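Annexin (Schistosoma mansoni, PDB 4MDU) binds acidic phospholipid membranes in a calcium-dependent manner, aggregates liposomes when calcium is present and takes part in worm reproduction and host-parasite interaction. Local coordinates at residues R44-M49 with Q76-L81; T34-S39 with N68-E73. All coordinates share one frame; numbering follows the deposited sequence.

Interaction 1. Residues R44-M49 with Q76-L81; sequences RLHRSM and QSYKSL
The side chain of Tyr78 reaches across from helix 68-82 to His46, near the C-terminal end of helix 38-48, and to Met49 just beyond it, and offers a worked example of a single aromatic residue carrying a helix-helix contact. On the approach to it, Ser77 rests its side chain on Ala42, so the two helices already lie close one step earlier. At Tyr78 the ring carbon CG is anti to the backbone N (chi1 -177°), which turns the phenol toward helix 38-48. Tyr78 CE2 lies 3.9 Å from His46 CB. Tyr78 OH stands 3.6 Å from His46 CD2, at the edge of the imidazole and near its plane. The two rings, with centroids 5.7 Å apart and planes at 53°, are neither stacked nor edge-to-face. Met49 comes to the hydroxyl end of the phenol: its chain bends at chi3 and brings the methyl CE to 3.7 Å from Tyr78 OH. Further along, Ser80 OG turns back to Ser77 O at 2.9 Å, an acceptor shared with Leu81 N. Beyond the two segments, Tyr82 stacks on His46. Met49 is a ligand of a calcium site with Gly51, Gly53 and Asp93, empty in this calcium-free structure, and probably binds through its backbone carbonyl as in other annexin repeats. No hydrogen bond spans the segments, so the contact is one of van der Waals fit, while the phenol oxygen has its polar partner in Asp89 OD2, beside the start of the calcium-binding loop.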
# COMPACT_ATOMS: atom_id res chain seq x y z
N ARG B 44 24.32 -32.69 -18.72
CA ARG B 44 22.92 -33.08 -18.73
C ARG B 44 22.01 -31.99 -19.30
O ARG B 44 21.11 -32.28 -20.10
CB ARG B 44 22.45 -33.49 -17.33
CG ARG B 44 23.08 -34.78 -16.84
CD ARG B 44 22.42 -35.30 -15.57
NE ARG B 44 23.28 -36.23 -14.85
CZ ARG B 44 24.03 -35.90 -13.81
NH1 ARG B 44 24.03 -34.65 -13.35
NH2 ARG B 44 24.78 -36.82 -13.21
N LEU B 45 22.25 -30.74 -18.91
CA LEU B 45 21.49 -29.64 -19.48
C LEU B 45 21.72 -29.63 -20.98
O LEU B 45 20.78 -29.53 -21.77
CB LEU B 45 21.88 -28.31 -18.86
CG LEU B 45 21.42 -28.15 -17.40
CD1 LEU B 45 22.06 -26.93 -16.72
CD2 LEU B 45 19.89 -28.11 -17.32
N HIS B 46 22.98 -29.75 -21.38
CA HIS B 46 23.32 -29.72 -22.79
C HIS B 46 22.55 -30.77 -23.59
O HIS B 46 21.94 -30.45 -24.62
CB HIS B 46 24.82 -29.91 -22.97
CG HIS B 46 25.31 -29.55 -24.33
ND1 HIS B 46 25.57 -30.50 -25.30
CD2 HIS B 46 25.58 -28.36 -24.90
CE1 HIS B 46 25.98 -29.90 -26.40
NE2 HIS B 46 25.99 -28.60 -26.19
N ARG B 47 22.57 -32.01 -23.13
CA ARG B 47 21.79 -33.07 -23.76
C ARG B 47 20.33 -32.65 -23.90
O ARG B 47 19.75 -32.78 -24.97
CB ARG B 47 21.89 -34.37 -22.95
CG ARG B 47 23.14 -35.20 -23.23
CD ARG B 47 23.45 -36.17 -22.09
NE ARG B 47 22.28 -36.93 -21.67
CZ ARG B 47 22.10 -37.41 -20.45
NH1 ARG B 47 23.02 -37.21 -19.51
NH2 ARG B 47 20.99 -38.09 -20.16
N SER B 48 19.77 -32.10 -22.83
CA SER B 48 18.35 -31.76 -22.79
C SER B 48 17.91 -30.91 -23.96
O SER B 48 16.74 -30.96 -24.36
CB SER B 48 18.00 -31.07 -21.48
OG SER B 48 18.15 -31.98 -20.40
N MET B 49 18.83 -30.13 -24.51
CA MET B 49 18.47 -29.17 -25.55
C MET B 49 18.71 -29.64 -27.00
O MET B 49 17.99 -29.23 -27.91
CB MET B 49 19.11 -27.82 -25.25
CG MET B 49 18.64 -27.26 -23.91
SD MET B 49 19.07 -25.54 -23.61
CE MET B 49 20.64 -25.71 -22.77
N GLN B 76 29.14 -21.43 -15.57
CA GLN B 76 30.56 -21.36 -15.87
C GLN B 76 31.03 -22.63 -16.57
O GLN B 76 31.64 -22.58 -17.64
CB GLN B 76 31.37 -21.14 -14.60
CG GLN B 76 32.87 -21.09 -14.83
CD GLN B 76 33.66 -21.17 -13.53
OE1 GLN B 76 33.48 -22.08 -12.73
NE2 GLN B 76 34.56 -20.21 -13.33
N SER B 77 30.73 -23.77 -15.96
CA SER B 77 31.18 -25.04 -16.48
C SER B 77 30.67 -25.23 -17.91
O SER B 77 31.43 -25.62 -18.80
CB SER B 77 30.70 -26.19 -15.59
OG SER B 77 30.99 -27.44 -16.18
N TYR B 78 29.40 -24.94 -18.12
CA TYR B 78 28.79 -25.06 -19.44
C TYR B 78 29.45 -24.13 -20.45
O TYR B 78 29.53 -24.44 -21.64
CB TYR B 78 27.29 -24.76 -19.32
CG TYR B 78 26.46 -24.90 -20.59
CD1 TYR B 78 26.36 -23.85 -21.50
CD2 TYR B 78 25.74 -26.05 -20.85
CE1 TYR B 78 25.59 -23.95 -22.63
CE2 TYR B 78 24.95 -26.16 -22.00
CZ TYR B 78 24.89 -25.10 -22.88
OH TYR B 78 24.12 -25.19 -24.03
N LYS B 79 29.93 -22.98 -19.97
CA LYS B 79 30.54 -21.99 -20.85
C LYS B 79 31.88 -22.50 -21.37
O LYS B 79 32.11 -22.54 -22.58
CB LYS B 79 30.73 -20.66 -20.10
CG LYS B 79 31.09 -19.47 -20.98
CD LYS B 79 29.89 -18.97 -21.75
CE LYS B 79 30.20 -17.68 -22.50
N SER B 80 32.75 -22.91 -20.46
CA SER B 80 34.05 -23.46 -20.82
C SER B 80 33.89 -24.73 -21.65
O SER B 80 34.71 -25.01 -22.53
CB SER B 80 34.84 -23.79 -19.56
OG SER B 80 34.27 -24.92 -18.92
N LEU B 81 32.84 -25.48 -21.37
CA LEU B 81 32.62 -26.78 -21.98
C LEU B 81 32.06 -26.72 -23.40
O LEU B 81 32.38 -27.58 -24.22
CB LEU B 81 31.68 -27.62 -21.12
CG LEU B 81 32.24 -28.93 -20.55
CD1 LEU B 81 33.53 -28.67 -19.78
CD2 LEU B 81 31.20 -29.61 -19.67

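Interaction 2. Residues T34-S39 with N68-E73; sequences TGFSAS and NYERQE
Phe36 lays one face of its ring along the aliphatic part of Glu70, a CH-pi contact in which Glu70 CG sits 3.7 Å from the ring centroid and only 4° off the normal. The two side chains run antiparallel, ring against chain, bringing the phenyl rim to the helix backbone, with Phe36 CZ 3.5 Å from Glu70 O. The carboxylate comes back over the root of the ring, where Glu70 OE2 is 3.9 Å from Phe36 CB. Glu73 takes the edge instead: Glu73 CB lies in the ring plane, 3.6 Å from Phe36 CE2, and a bend at chi2 (-110°) brings Glu73 OE1 equally near Phe36 CE2. Against the second face of the ring rests the backbone N of Ala38, whose own CB packs 3.7 Å from Glu73 O. Ser37, meanwhile, N-caps helix 38-48 through Ala40 N. Glu70 is held at both oxygens, by Thr33 N and Thr67 N, which ties the chain leading to helix 38-48 to the beginning of helix 68-82. On another side of that beginning, Arg71 and Gln72 bond to carbonyls of Leu105 and Ile106 in helix 96-106, and Asn68 reaches Asp108 and Thr109 where helix 109-122 starts.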
# COMPACT_ATOMS: atom_id res chain seq x y z
N THR B 34 26.06 -32.29 -1.81
CA THR B 34 27.41 -32.73 -1.45
C THR B 34 28.11 -33.50 -2.59
O THR B 34 29.34 -33.47 -2.71
CB THR B 34 27.42 -33.46 -0.06
OG1 THR B 34 28.23 -34.64 -0.09
CG2 THR B 34 25.99 -33.80 0.37
N GLY B 35 27.33 -34.14 -3.46
CA GLY B 35 27.90 -34.74 -4.65
C GLY B 35 27.90 -33.85 -5.90
O GLY B 35 27.96 -34.35 -7.03
N PHE B 36 27.86 -32.53 -5.70
CA PHE B 36 27.66 -31.58 -6.80
C PHE B 36 28.74 -31.60 -7.89
O PHE B 36 29.91 -31.34 -7.63
CB PHE B 36 27.50 -30.14 -6.27
CG PHE B 36 27.43 -29.11 -7.37
CD1 PHE B 36 26.41 -29.14 -8.30
CD2 PHE B 36 28.39 -28.11 -7.46
CE1 PHE B 36 26.35 -28.19 -9.31
CE2 PHE B 36 28.33 -27.16 -8.46
CZ PHE B 36 27.31 -27.20 -9.39
N SER B 37 28.32 -31.91 -9.11
CA SER B 37 29.21 -31.84 -10.26
C SER B 37 28.70 -30.81 -11.27
O SER B 37 27.76 -31.06 -12.03
CB SER B 37 29.35 -33.21 -10.92
OG SER B 37 30.18 -33.14 -12.06
N ALA B 38 29.33 -29.64 -11.26
CA ALA B 38 28.99 -28.60 -12.20
C ALA B 38 29.04 -29.13 -13.62
O ALA B 38 28.10 -28.95 -14.39
CB ALA B 38 29.93 -27.42 -12.03
N SER B 39 30.13 -29.80 -13.98
CA SER B 39 30.27 -30.29 -15.35
C SER B 39 29.22 -31.34 -15.68
O SER B 39 28.65 -31.32 -16.78
CB SER B 39 31.66 -30.85 -15.60
OG SER B 39 32.06 -31.69 -14.54
N ASN B 68 21.79 -21.05 -5.83
CA ASN B 68 22.33 -20.02 -6.72
C ASN B 68 23.83 -20.24 -7.02
O ASN B 68 24.24 -20.22 -8.18
CB ASN B 68 22.11 -18.63 -6.12
CG ASN B 68 22.77 -17.54 -6.94
OD1 ASN B 68 22.27 -17.17 -8.00
ND2 ASN B 68 23.88 -17.00 -6.44
N TYR B 69 24.62 -20.48 -5.99
CA TYR B 69 26.03 -20.79 -6.19
C TYR B 69 26.24 -21.96 -7.17
O TYR B 69 27.01 -21.86 -8.13
CB TYR B 69 26.76 -21.05 -4.87
CG TYR B 69 28.24 -21.28 -5.10
CD1 TYR B 69 29.13 -20.21 -5.15
CD2 TYR B 69 28.74 -22.55 -5.30
CE1 TYR B 69 30.48 -20.41 -5.37
CE2 TYR B 69 30.09 -22.77 -5.54
CZ TYR B 69 30.95 -21.70 -5.57
OH TYR B 69 32.29 -21.92 -5.79
N GLU B 70 25.54 -23.07 -6.96
CA GLU B 70 25.67 -24.18 -7.89
C GLU B 70 25.21 -23.82 -9.31
O GLU B 70 25.85 -24.20 -10.29
CB GLU B 70 24.94 -25.41 -7.36
CG GLU B 70 25.52 -25.92 -6.05
CD GLU B 70 24.60 -26.88 -5.33
OE1 GLU B 70 23.37 -26.85 -5.58
OE2 GLU B 70 25.09 -27.66 -4.49
N ARG B 71 24.11 -23.08 -9.42
CA ARG B 71 23.60 -22.74 -10.75
C ARG B 71 24.67 -21.96 -11.50
O ARG B 71 25.01 -22.28 -12.64
CB ARG B 71 22.27 -21.97 -10.67
CG ARG B 71 21.11 -22.78 -10.05
CD ARG B 71 19.74 -22.16 -10.27
NE ARG B 71 19.60 -20.87 -9.59
CZ ARG B 71 19.15 -20.71 -8.34
NH1 ARG B 71 18.80 -21.77 -7.62
NH2 ARG B 71 19.05 -19.51 -7.82
N GLN B 72 25.22 -20.94 -10.85
CA GLN B 72 26.30 -20.16 -11.43
C GLN B 72 27.52 -21.03 -11.72
O GLN B 72 28.15 -20.88 -12.78
CB GLN B 72 26.65 -19.00 -10.50
CG GLN B 72 25.48 -18.04 -10.32
CD GLN B 72 24.98 -17.51 -11.66
OE1 GLN B 72 25.69 -16.79 -12.35
NE2 GLN B 72 23.76 -17.88 -12.03
N GLU B 73 27.84 -21.95 -10.82
CA GLU B 73 28.88 -22.93 -11.11
C GLU B 73 28.55 -23.66 -12.40
O GLU B 73 29.43 -23.99 -13.18
CB GLU B 73 29.03 -23.93 -9.99
CG GLU B 73 29.76 -23.41 -8.79
CD GLU B 73 31.11 -24.05 -8.65
OE1 GLU B 73 31.21 -25.07 -7.92
OE2 GLU B 73 32.07 -23.56 -9.27

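Interactions 1 and 2 join the same two elements of the first annexin repeat, helix 38-48 and helix 68-82, though interaction 2 begins in the chain just before helix 38-48; their centres are about 12 Å apart. Ser77, packed on Ala38 and Ser39, bridges the stretch between them. Both are partly buried and lack hydrogen bonds across their segments. The principal ring is Tyr78 of helix 68-82 in interaction 1, where it meets a second aromatic, His46, and a thioether methyl beside a calcium site. In interaction 2 it is Phe36, in the chain leading to helix 38-48, flanked by two glutamates away from the annotated sites and burying somewhat more surface, 216 against 150 Å².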